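Local coordinates for toll-receptor-related 2 (Hydra vulgaris, PDB 4W8H), which is a Toll-related receptor from a lower metazoan, here represented by its TIR domain, which probably passes on signals through association with other TIR domains, at residues V7-A12 and I62-P67; P13-W18 and I90-C95; N50-I55 and L79-S84; S58-V63 and Q86-L91. All blocks are in the same frame, centred on the assembly; numbering follows the deposited sequence.

Contact 1: V7-A12 and I62-P67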
# COMPACT_ATOMS: atom_id res chain seq x y z
N VAL A 7 -1.90 1.13 8.53
CA VAL A 7 -1.48 0.70 7.20
C VAL A 7 -0.01 0.92 6.98
O VAL A 7 0.57 1.86 7.51
CB VAL A 7 -2.21 1.41 6.05
CG1 VAL A 7 -3.63 1.01 6.01
CG2 VAL A 7 -2.08 2.91 6.14
N ASN A 8 0.56 0.00 6.21
CA ASN A 8 1.86 0.14 5.66
C ASN A 8 1.73 0.44 4.16
O ASN A 8 0.81 -0.02 3.53
CB ASN A 8 2.55 -1.22 5.87
CG ASN A 8 3.76 -1.37 5.10
OD1 ASN A 8 4.58 -0.47 5.06
ND2 ASN A 8 3.92 -2.53 4.47
N ILE A 9 2.64 1.24 3.63
CA ILE A 9 2.53 1.61 2.21
C ILE A 9 3.66 0.99 1.47
O ILE A 9 4.82 1.30 1.72
CB ILE A 9 2.61 3.13 2.01
CG1 ILE A 9 1.78 3.88 3.05
CG2 ILE A 9 2.23 3.49 0.53
CD1 ILE A 9 0.33 3.71 2.93
N CYS A 10 3.32 0.15 0.53
CA CYS A 10 4.30 -0.50 -0.32
C CYS A 10 4.24 0.10 -1.74
O CYS A 10 3.18 0.07 -2.37
CB CYS A 10 4.00 -2.00 -0.39
SG CYS A 10 5.16 -2.88 -1.40
N TYR A 11 5.34 0.69 -2.21
CA TYR A 11 5.33 1.50 -3.44
C TYR A 11 6.74 1.57 -4.00
O TYR A 11 7.72 1.42 -3.27
CB TYR A 11 4.80 2.92 -3.15
CG TYR A 11 5.75 3.77 -2.35
CD1 TYR A 11 5.91 3.57 -0.97
CD2 TYR A 11 6.55 4.72 -2.96
CE1 TYR A 11 6.82 4.29 -0.26
CE2 TYR A 11 7.44 5.48 -2.25
CZ TYR A 11 7.60 5.24 -0.88
OH TYR A 11 8.53 5.97 -0.16
N ALA A 12 6.83 1.81 -5.29
CA ALA A 12 8.10 2.02 -5.96
C ALA A 12 8.58 3.46 -5.81
O ALA A 12 7.78 4.40 -5.85
CB ALA A 12 7.97 1.68 -7.44
N ILE A 62 -1.12 -1.34 1.97
CA ILE A 62 -1.52 -0.75 0.72
C ILE A 62 -0.45 -1.03 -0.31
O ILE A 62 0.73 -0.79 -0.05
CB ILE A 62 -1.72 0.79 0.88
CG1 ILE A 62 -2.91 1.08 1.79
CG2 ILE A 62 -1.88 1.45 -0.46
CD1 ILE A 62 -3.04 2.56 2.14
N VAL A 63 -0.86 -1.54 -1.46
CA VAL A 63 0.00 -1.86 -2.57
C VAL A 63 -0.26 -0.83 -3.70
O VAL A 63 -1.37 -0.82 -4.22
CB VAL A 63 -0.37 -3.31 -3.00
CG1 VAL A 63 0.29 -3.69 -4.32
CG2 VAL A 63 -0.03 -4.33 -1.87
N VAL A 64 0.70 0.00 -4.03
CA VAL A 64 0.49 1.10 -5.00
C VAL A 64 0.96 0.55 -6.36
O VAL A 64 2.14 0.63 -6.72
CB VAL A 64 1.23 2.36 -4.59
CG1 VAL A 64 0.98 3.46 -5.64
CG2 VAL A 64 0.79 2.81 -3.20
N MET A 65 0.01 -0.02 -7.12
CA MET A 65 0.33 -0.70 -8.35
C MET A 65 0.59 0.32 -9.47
O MET A 65 -0.13 1.32 -9.66
CB MET A 65 -0.82 -1.62 -8.75
CG MET A 65 -1.12 -2.67 -7.68
SD MET A 65 -2.28 -3.95 -8.23
CE MET A 65 -3.76 -2.95 -8.41
N SER A 66 1.62 0.03 -10.23
CA SER A 66 2.08 0.83 -11.37
C SER A 66 3.10 -0.02 -12.14
O SER A 66 3.56 -1.04 -11.61
CB SER A 66 2.79 2.08 -10.89
OG SER A 66 4.09 1.78 -10.41
N PRO A 67 3.51 0.42 -13.32
CA PRO A 67 4.54 -0.35 -14.01
C PRO A 67 5.82 -0.47 -13.22
O PRO A 67 6.49 -1.51 -13.26
CB PRO A 67 4.76 0.44 -15.31
CG PRO A 67 3.46 1.19 -15.53
CD PRO A 67 2.96 1.52 -14.15
O HOH W 1 4.39 2.24 -6.54

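Contact 2: P13-W18 and I90-C95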
# COMPACT_ATOMS: atom_id res chain seq x y z
N PRO A 13 9.90 3.67 -5.73
CA PRO A 13 10.41 5.02 -5.57
C PRO A 13 9.98 5.96 -6.69
O PRO A 13 9.79 7.16 -6.46
CB PRO A 13 11.92 4.82 -5.62
CG PRO A 13 12.14 3.45 -5.13
CD PRO A 13 10.95 2.65 -5.56
N GLU A 14 9.75 5.43 -7.88
CA GLU A 14 9.35 6.29 -9.01
C GLU A 14 8.00 6.97 -8.77
O GLU A 14 7.70 7.99 -9.36
CB GLU A 14 9.29 5.44 -10.28
CG GLU A 14 10.62 4.99 -10.85
CD GLU A 14 11.19 3.74 -10.23
OE1 GLU A 14 10.59 3.15 -9.31
OE2 GLU A 14 12.27 3.32 -10.69
N ASP A 15 7.16 6.39 -7.90
CA ASP A 15 5.84 6.92 -7.57
C ASP A 15 5.83 7.69 -6.26
O ASP A 15 4.77 7.99 -5.73
CB ASP A 15 4.86 5.74 -7.50
CG ASP A 15 4.73 5.01 -8.81
OD1 ASP A 15 4.69 5.65 -9.88
OD2 ASP A 15 4.68 3.76 -8.77
N ARG A 16 6.99 8.03 -5.74
CA ARG A 16 7.10 8.69 -4.44
C ARG A 16 6.35 9.99 -4.34
O ARG A 16 5.84 10.30 -3.26
CB ARG A 16 8.56 8.91 -4.07
CG ARG A 16 8.80 9.23 -2.60
CD ARG A 16 10.25 9.02 -2.23
NE ARG A 16 11.11 9.97 -2.90
CZ ARG A 16 12.43 10.02 -2.78
NH1 ARG A 16 13.07 9.15 -2.00
NH2 ARG A 16 13.11 10.92 -3.44
N GLU A 17 6.36 10.79 -5.41
CA GLU A 17 5.71 12.10 -5.31
C GLU A 17 4.24 11.98 -4.88
O GLU A 17 3.81 12.60 -3.90
CB GLU A 17 5.84 12.90 -6.62
CG GLU A 17 5.36 14.35 -6.54
CD GLU A 17 5.50 15.13 -7.89
OE1 GLU A 17 5.80 14.49 -8.92
OE2 GLU A 17 5.32 16.37 -7.92
N TRP A 18 3.46 11.17 -5.62
CA TRP A 18 2.03 11.00 -5.29
C TRP A 18 1.90 10.25 -3.98
O TRP A 18 1.09 10.59 -3.13
CB TRP A 18 1.32 10.24 -6.41
CG TRP A 18 -0.15 10.09 -6.21
CD1 TRP A 18 -1.13 10.97 -6.60
CD2 TRP A 18 -0.81 8.98 -5.64
NE1 TRP A 18 -2.36 10.48 -6.29
CE2 TRP A 18 -2.20 9.24 -5.72
CE3 TRP A 18 -0.38 7.76 -5.10
CZ2 TRP A 18 -3.17 8.34 -5.24
CZ3 TRP A 18 -1.35 6.84 -4.65
CH2 TRP A 18 -2.73 7.15 -4.70
N ILE A 90 -4.18 -0.56 -4.82
CA ILE A 90 -4.54 0.66 -5.53
C ILE A 90 -3.96 0.60 -6.92
O ILE A 90 -2.74 0.40 -7.08
CB ILE A 90 -3.99 1.91 -4.84
CG1 ILE A 90 -4.67 2.09 -3.47
CG2 ILE A 90 -4.24 3.16 -5.73
CD1 ILE A 90 -4.05 3.18 -2.63
N LEU A 91 -4.79 0.76 -7.96
CA LEU A 91 -4.25 0.93 -9.31
C LEU A 91 -3.97 2.39 -9.51
O LEU A 91 -4.88 3.18 -9.77
CB LEU A 91 -5.18 0.37 -10.39
CG LEU A 91 -4.58 0.33 -11.80
CD1 LEU A 91 -3.49 -0.70 -11.96
CD2 LEU A 91 -5.67 0.11 -12.84
N TYR A 92 -2.70 2.76 -9.34
CA TYR A 92 -2.29 4.16 -9.39
C TYR A 92 -2.01 4.56 -10.84
O TYR A 92 -2.39 5.65 -11.26
CB TYR A 92 -1.09 4.40 -8.45
CG TYR A 92 -0.42 5.73 -8.67
CD1 TYR A 92 -1.14 6.92 -8.65
CD2 TYR A 92 0.94 5.79 -8.97
CE1 TYR A 92 -0.49 8.14 -8.92
CE2 TYR A 92 1.58 6.99 -9.22
CZ TYR A 92 0.85 8.15 -9.25
OH TYR A 92 1.52 9.30 -9.53
N ARG A 93 -1.26 3.74 -11.54
CA ARG A 93 -0.99 3.93 -12.97
C ARG A 93 -1.31 2.64 -13.71
O ARG A 93 -1.01 1.59 -13.19
CB ARG A 93 0.46 4.33 -13.19
CG ARG A 93 0.81 5.71 -12.68
CD ARG A 93 2.34 5.81 -12.36
NE ARG A 93 3.13 5.48 -13.52
CZ ARG A 93 4.34 4.94 -13.53
NH1 ARG A 93 4.97 4.60 -12.39
NH2 ARG A 93 4.90 4.73 -14.71
N PRO A 94 -1.86 2.73 -14.94
CA PRO A 94 -2.18 1.50 -15.68
C PRO A 94 -0.95 0.64 -15.90
O PRO A 94 0.16 1.14 -16.13
CB PRO A 94 -2.71 2.02 -17.03
CG PRO A 94 -3.22 3.41 -16.71
CD PRO A 94 -2.21 3.94 -15.71
N CYS A 95 -1.13 -0.66 -15.80
CA CYS A 95 -0.01 -1.59 -15.89
C CYS A 95 -0.54 -3.00 -16.10
O CYS A 95 -1.72 -3.27 -15.92
CB CYS A 95 0.86 -1.54 -14.63
SG CYS A 95 0.01 -1.87 -13.11
O HOH W 2 4.16 10.19 -8.59

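Contact 3: N50-I55 and L79-S84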
# COMPACT_ATOMS: atom_id res chain seq x y z
N ASN A 50 13.18 -4.81 7.56
CA ASN A 50 12.32 -3.65 7.42
C ASN A 50 11.01 -3.98 6.75
O ASN A 50 9.99 -3.39 7.11
CB ASN A 50 13.11 -2.53 6.71
CG ASN A 50 14.00 -1.78 7.68
OD1 ASN A 50 13.59 -1.48 8.80
ND2 ASN A 50 15.21 -1.47 7.27
N ILE A 51 11.02 -4.87 5.77
CA ILE A 51 9.76 -5.36 5.17
C ILE A 51 8.88 -5.94 6.24
O ILE A 51 7.71 -5.64 6.33
CB ILE A 51 10.06 -6.36 4.05
CG1 ILE A 51 10.69 -5.66 2.85
CG2 ILE A 51 8.77 -7.10 3.62
CD1 ILE A 51 11.26 -6.60 1.78
N MET A 52 9.46 -6.85 7.05
CA MET A 52 8.67 -7.57 8.04
C MET A 52 8.18 -6.70 9.17
O MET A 52 7.09 -6.91 9.68
CB MET A 52 9.45 -8.79 8.56
CG MET A 52 9.61 -9.82 7.46
SD MET A 52 8.10 -10.52 6.79
CE MET A 52 7.27 -11.05 8.28
N ASP A 53 9.00 -5.76 9.60
CA ASP A 53 8.54 -4.82 10.61
C ASP A 53 7.31 -4.04 10.13
O ASP A 53 6.34 -3.89 10.88
CB ASP A 53 9.66 -3.86 11.05
CG ASP A 53 10.59 -4.46 12.11
OD1 ASP A 53 10.30 -5.54 12.70
OD2 ASP A 53 11.63 -3.83 12.34
N ALA A 54 7.35 -3.57 8.92
CA ALA A 54 6.24 -2.80 8.37
C ALA A 54 5.00 -3.66 8.24
O ALA A 54 3.90 -3.21 8.57
CB ALA A 54 6.64 -2.23 7.02
N ILE A 55 5.14 -4.88 7.74
CA ILE A 55 3.96 -5.73 7.54
C ILE A 55 3.37 -6.18 8.86
O ILE A 55 2.17 -6.09 9.07
CB ILE A 55 4.27 -6.94 6.66
CG1 ILE A 55 4.58 -6.52 5.23
CG2 ILE A 55 3.12 -7.95 6.69
CD1 ILE A 55 5.02 -7.67 4.36
N LEU A 79 5.03 -7.71 -1.40
CA LEU A 79 3.75 -8.20 -1.85
C LEU A 79 3.57 -9.68 -1.54
O LEU A 79 2.50 -10.11 -1.12
CB LEU A 79 3.57 -7.94 -3.36
CG LEU A 79 2.30 -8.46 -4.06
CD1 LEU A 79 1.04 -7.95 -3.44
CD2 LEU A 79 2.34 -8.00 -5.50
N GLN A 80 4.60 -10.47 -1.81
CA GLN A 80 4.49 -11.91 -1.55
C GLN A 80 4.14 -12.20 -0.09
O GLN A 80 3.26 -13.02 0.20
CB GLN A 80 5.79 -12.65 -1.94
CG GLN A 80 6.15 -12.62 -3.42
CD GLN A 80 5.08 -13.15 -4.32
OE1 GLN A 80 4.39 -14.13 -4.00
NE2 GLN A 80 4.92 -12.51 -5.49
N ILE A 81 4.79 -11.52 0.84
CA ILE A 81 4.45 -11.71 2.25
C ILE A 81 3.08 -11.08 2.55
O ILE A 81 2.27 -11.64 3.30
CB ILE A 81 5.57 -11.18 3.16
CG1 ILE A 81 6.87 -11.92 2.79
CG2 ILE A 81 5.20 -11.40 4.61
CD1 ILE A 81 8.13 -11.18 3.13
N GLY A 82 2.78 -9.94 1.92
CA GLY A 82 1.50 -9.28 2.12
C GLY A 82 0.29 -10.13 1.75
O GLY A 82 -0.76 -10.01 2.39
N LEU A 83 0.44 -11.01 0.77
CA LEU A 83 -0.64 -11.92 0.38
C LEU A 83 -1.02 -12.87 1.52
O LEU A 83 -2.11 -13.41 1.54
CB LEU A 83 -0.24 -12.72 -0.82
CG LEU A 83 -0.08 -11.94 -2.13
CD1 LEU A 83 0.45 -12.89 -3.18
CD2 LEU A 83 -1.41 -11.28 -2.56
N SER A 84 -0.12 -13.06 2.46
CA SER A 84 -0.45 -13.90 3.63
C SER A 84 -1.12 -13.12 4.76
O SER A 84 -1.43 -13.67 5.83
CB SER A 84 0.81 -14.65 4.10
OG SER A 84 1.76 -13.83 4.77

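Contact 4: S58-V63 and Q86-L91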
# COMPACT_ATOMS: atom_id res chain seq x y z
N SER A 58 1.48 -3.53 11.12
CA SER A 58 0.40 -2.81 10.45
C SER A 58 -0.79 -3.74 10.25
O SER A 58 -0.61 -4.91 10.02
CB SER A 58 0.90 -2.33 9.08
OG SER A 58 1.97 -1.40 9.18
N ASN A 59 -2.00 -3.18 10.28
CA ASN A 59 -3.17 -4.00 10.07
C ASN A 59 -3.28 -4.47 8.65
O ASN A 59 -3.70 -5.58 8.41
CB ASN A 59 -4.44 -3.25 10.45
CG ASN A 59 -4.56 -3.00 11.92
OD1 ASN A 59 -4.10 -3.81 12.75
ND2 ASN A 59 -5.19 -1.89 12.28
N ARG A 60 -2.96 -3.60 7.70
CA ARG A 60 -3.01 -3.96 6.29
C ARG A 60 -1.91 -3.25 5.54
O ARG A 60 -1.37 -2.25 6.01
CB ARG A 60 -4.36 -3.53 5.71
CG ARG A 60 -5.55 -4.21 6.39
CD ARG A 60 -6.84 -3.99 5.59
NE ARG A 60 -8.07 -4.45 6.24
CZ ARG A 60 -8.81 -3.72 7.06
NH1 ARG A 60 -8.41 -2.49 7.39
NH2 ARG A 60 -9.95 -4.20 7.55
N THR A 61 -1.59 -3.74 4.33
CA THR A 61 -0.58 -3.14 3.46
C THR A 61 -1.26 -2.63 2.20
O THR A 61 -1.91 -3.39 1.49
CB THR A 61 0.52 -4.15 3.06
OG1 THR A 61 1.29 -4.51 4.22
CG2 THR A 61 1.48 -3.56 2.07
N ILE A 62 -1.12 -1.34 1.97
CA ILE A 62 -1.52 -0.75 0.72
C ILE A 62 -0.45 -1.03 -0.31
O ILE A 62 0.73 -0.79 -0.05
CB ILE A 62 -1.72 0.79 0.88
CG1 ILE A 62 -2.91 1.08 1.79
CG2 ILE A 62 -1.88 1.45 -0.46
CD1 ILE A 62 -3.04 2.56 2.14
N VAL A 63 -0.86 -1.54 -1.46
CA VAL A 63 0.00 -1.86 -2.57
C VAL A 63 -0.26 -0.83 -3.70
O VAL A 63 -1.37 -0.82 -4.22
CB VAL A 63 -0.37 -3.31 -3.00
CG1 VAL A 63 0.29 -3.69 -4.32
CG2 VAL A 63 -0.03 -4.33 -1.87
N GLN A 86 -3.33 -9.01 4.88
CA GLN A 86 -4.37 -8.28 4.18
C GLN A 86 -3.74 -7.16 3.42
O GLN A 86 -2.86 -6.46 3.95
CB GLN A 86 -5.34 -7.70 5.19
CG GLN A 86 -5.98 -8.70 6.12
CD GLN A 86 -6.94 -8.00 7.01
OE1 GLN A 86 -8.01 -7.57 6.57
NE2 GLN A 86 -6.56 -7.87 8.30
N ILE A 87 -4.16 -7.01 2.16
CA ILE A 87 -3.67 -5.91 1.34
C ILE A 87 -4.84 -5.09 0.80
O ILE A 87 -5.97 -5.60 0.68
CB ILE A 87 -2.76 -6.37 0.20
CG1 ILE A 87 -3.48 -7.26 -0.80
CG2 ILE A 87 -1.51 -7.10 0.72
CD1 ILE A 87 -2.66 -7.48 -2.10
N ILE A 88 -4.53 -3.84 0.48
CA ILE A 88 -5.44 -2.93 -0.22
C ILE A 88 -4.75 -2.51 -1.49
O ILE A 88 -3.86 -1.66 -1.45
CB ILE A 88 -5.77 -1.69 0.63
CG1 ILE A 88 -6.41 -2.08 1.95
CG2 ILE A 88 -6.68 -0.77 -0.18
CD1 ILE A 88 -6.55 -0.93 2.89
N PRO A 89 -5.08 -3.14 -2.63
CA PRO A 89 -4.42 -2.75 -3.88
C PRO A 89 -5.07 -1.48 -4.44
O PRO A 89 -6.31 -1.35 -4.49
CB PRO A 89 -4.72 -3.91 -4.81
CG PRO A 89 -5.49 -4.97 -4.02
CD PRO A 89 -5.98 -4.29 -2.81
N ILE A 90 -4.18 -0.56 -4.82
CA ILE A 90 -4.54 0.66 -5.53
C ILE A 90 -3.96 0.60 -6.92
O ILE A 90 -2.74 0.40 -7.08
CB ILE A 90 -3.99 1.91 -4.84
CG1 ILE A 90 -4.67 2.09 -3.47
CG2 ILE A 90 -4.24 3.16 -5.73
CD1 ILE A 90 -4.05 3.18 -2.63
N LEU A 91 -4.79 0.76 -7.96
CA LEU A 91 -4.25 0.93 -9.31
C LEU A 91 -3.97 2.39 -9.51
O LEU A 91 -4.88 3.18 -9.77
CB LEU A 91 -5.18 0.37 -10.39
CG LEU A 91 -4.58 0.33 -11.80
CD1 LEU A 91 -3.49 -0.70 -11.96
CD2 LEU A 91 -5.67 0.11 -12.84
O HOH W 3 -0.17 -6.92 5.04

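Contact 1: V7-A12 and I62-P67
The strands 7-10 and 62-65 run parallel, their axes approaching to 4.9 Å with 23° between their directions, and Ile9 is in register with Ile62 and Cys10 with Val63. Three backbone hydrogen bonds alternate along them: Ile62 N to Asn8 O (2.8 Å), Cys10 N to Ile62 O (2.8 Å) and Val64 N to Cys10 O (3.0 Å). Beyond the last, a water takes over, accepting from Ala12 N and donating to Val64 O where the chains part. On the face carrying Ile9 and Ile62 the two side chains lie alongside each other, pointing the same way, with Ile9 CD1 3.6 Å from Ile62 CD1. With CG1 beside the backbone N (chi1 -44°), Ile9 brings CD1 to Ile62, while CG2 meets Val64 CG2. Val7 CG2 reaches the same Ile62 CD1 from two residues earlier on the strand, at 4.1 Å. Tyr11 touches through its CB, 3.9 Å from Val64 CB, whereas its ring leads away and its OH bonds to Asn37 OD1. Helix 16-29 covers Ile9 with Val19 and Leu23. Every touching residue is buried, so in this interior of the flavodoxin-like sheet the hydrogen bonds pair off polar backbone atoms that the hydrocarbon packing could not satisfy.

Contact 2: P13-W18 and I90-C95
Trp18 lays its indole over one face of the Tyr92 ring in an offset stack, the six-membered ring and the phenol having centroids 4.4 Å apart and planes at 20°. The pair joins the first turn of helix 16-29 to the loop leaving strand 87-91 at the C-terminal edge of the parallel sheet of this flavodoxin-like TIR domain. The closest overlap is Tyr92 CE1 above the indole, 3.4 Å from Trp18 CG. Trp18 reaches it because its CG stands opposite the backbone N (chi1 -176°), and Ile90 CG2 meets the far end of the indole at CH2. Arg93 CG lies over the other face of the phenol, so the ring is held between two side chains, while Asp15 OD1 meets its edge in plane, 3.5 Å from Tyr92 CE2. The carboxylate stands nearly upright to that ring, at 82°. Asp15 OD1 also takes a salt bridge from Arg93 NH1 at 2.7 Å through its syn lone pair, the bent Arg93 chain bringing the guanidinium round. Asp15 OD2 is bonded to Ser66 OG, and Arg93 NH1 has a second acidic partner in Asp68. One water accepts from Trp18 N at 3.2 Å and hydrogen-bonds Tyr92 OH at 2.9 Å.

Contact 3: N50-I55 and L79-S84
Ile55 meets Ile81 with CD1 pressed against the base of its partner, 3.7 Å from Ile81 CG2 and 3.8 Å from Ile81 CB, the two side chains crossing at about a right angle. This is the tight, inner part of the contact between helices 47-56 and 73-82. Here the backbones also come closest, with Ile55 CA and Gly82 CA 6.9 Å apart, and Ile55 CD1 lies 4.0 Å from Gly82 N. The chi1 of Ile55, -68°, places CG1 beside its own backbone N, and an extended chi2 carries CD1 on towards the other helix. Toward the sheet, Ile55 packs on Asn8 and Thr61. Ile51, also buried, makes the longer contact of this inner part, its CG2 4.2 Å from Ile81 CD1.

The other side is more exposed to solvent, though no wider in distance. Met52, partly exposed, folds its chain at chi2 and chi3 so that SD sits 3.7 Å from Ile81 CD1. Ile81 is itself partly exposed and was modelled in two conformers, so the distances to its branches describe one of them. No hydrogen bond spans the contact, and just 188 Å² is buried in all. Ile81 O is used within its own segment, accepting from both Ser84 N and Ser84 OG, the hydroxyl arriving in the carbonyl plane at 2.7 Å. Such apolar packing joins two successive helices on one face of the parallel sheet, with strand 58-65 between them in the chain, a feature of the alternating alpha/beta flavodoxin-like fold of TIR domains.

Contact 4: S58-V63 and Q86-L91
Strand 58-65, helix 73-82 and strand 87-91 form a beta-alpha-beta unit, and this contact pairs its two strands. Their axes come within 4.5 Å, at 14° to each other. Four backbone hydrogen bonds join them: Thr61 N to Gln86 O (3.0 Å), Ile88 N to Thr61 O (2.8 Å), Val63 N to Ile88 O (3.0 Å) and Ile90 N to Val63 O (2.9 Å). The alternation of donor and acceptor is that of parallel sheet, here at the centre of the flavodoxin-like fold, with Ile62 and Ile88 on one face and Thr61, Val63 and Ile87 on the other. Ile62 CG2 packs 3.5 Å from Ile90 CD1, and its CG1 branch meets Ile88 CB; helix 115-127 covers Ile88 and Ile90. On the opposite face Ile87 CB lies 4.0 Å from CG2 of Val63 in one of its two conformers. At the N-terminal end of the pair, the extended Arg60 chain runs across Gln86, and NE donates to Gln86 OE1 at 3.1 Å from 62° out of the amide plane. Gln86 OE1 also bonds the backbone of a bound peptide, while Arg60 NH2 and NH1 bond Asn128 O and Ile126 O. A water donates to Gln86 O and hydrogen-bonds Thr61 OG1.

From the N terminus, contact 1 closes the first loop, bringing strand 5-10 beside strand 58-65. Contact 2 opens straight after, at 13-18, and closes at 90-95, so it crosses contact 1 and encloses contact 3, whose centre lies about 19 Å from that of contact 2, on the other side of the chain's centre. Contact 3 starts before contact 1 has closed and ends at 79-84, crossing it. Contact 4 begins on the stretch where contact 1 ends, crosses contact 3 and finishes on the same stretch as contact 2. Contacts 1 and 4 thus line up three neighbouring strands, contact 3 joins helices 47-56 and 73-82, and contact 2 ties helix 16-29 to the loop after strand 87-91.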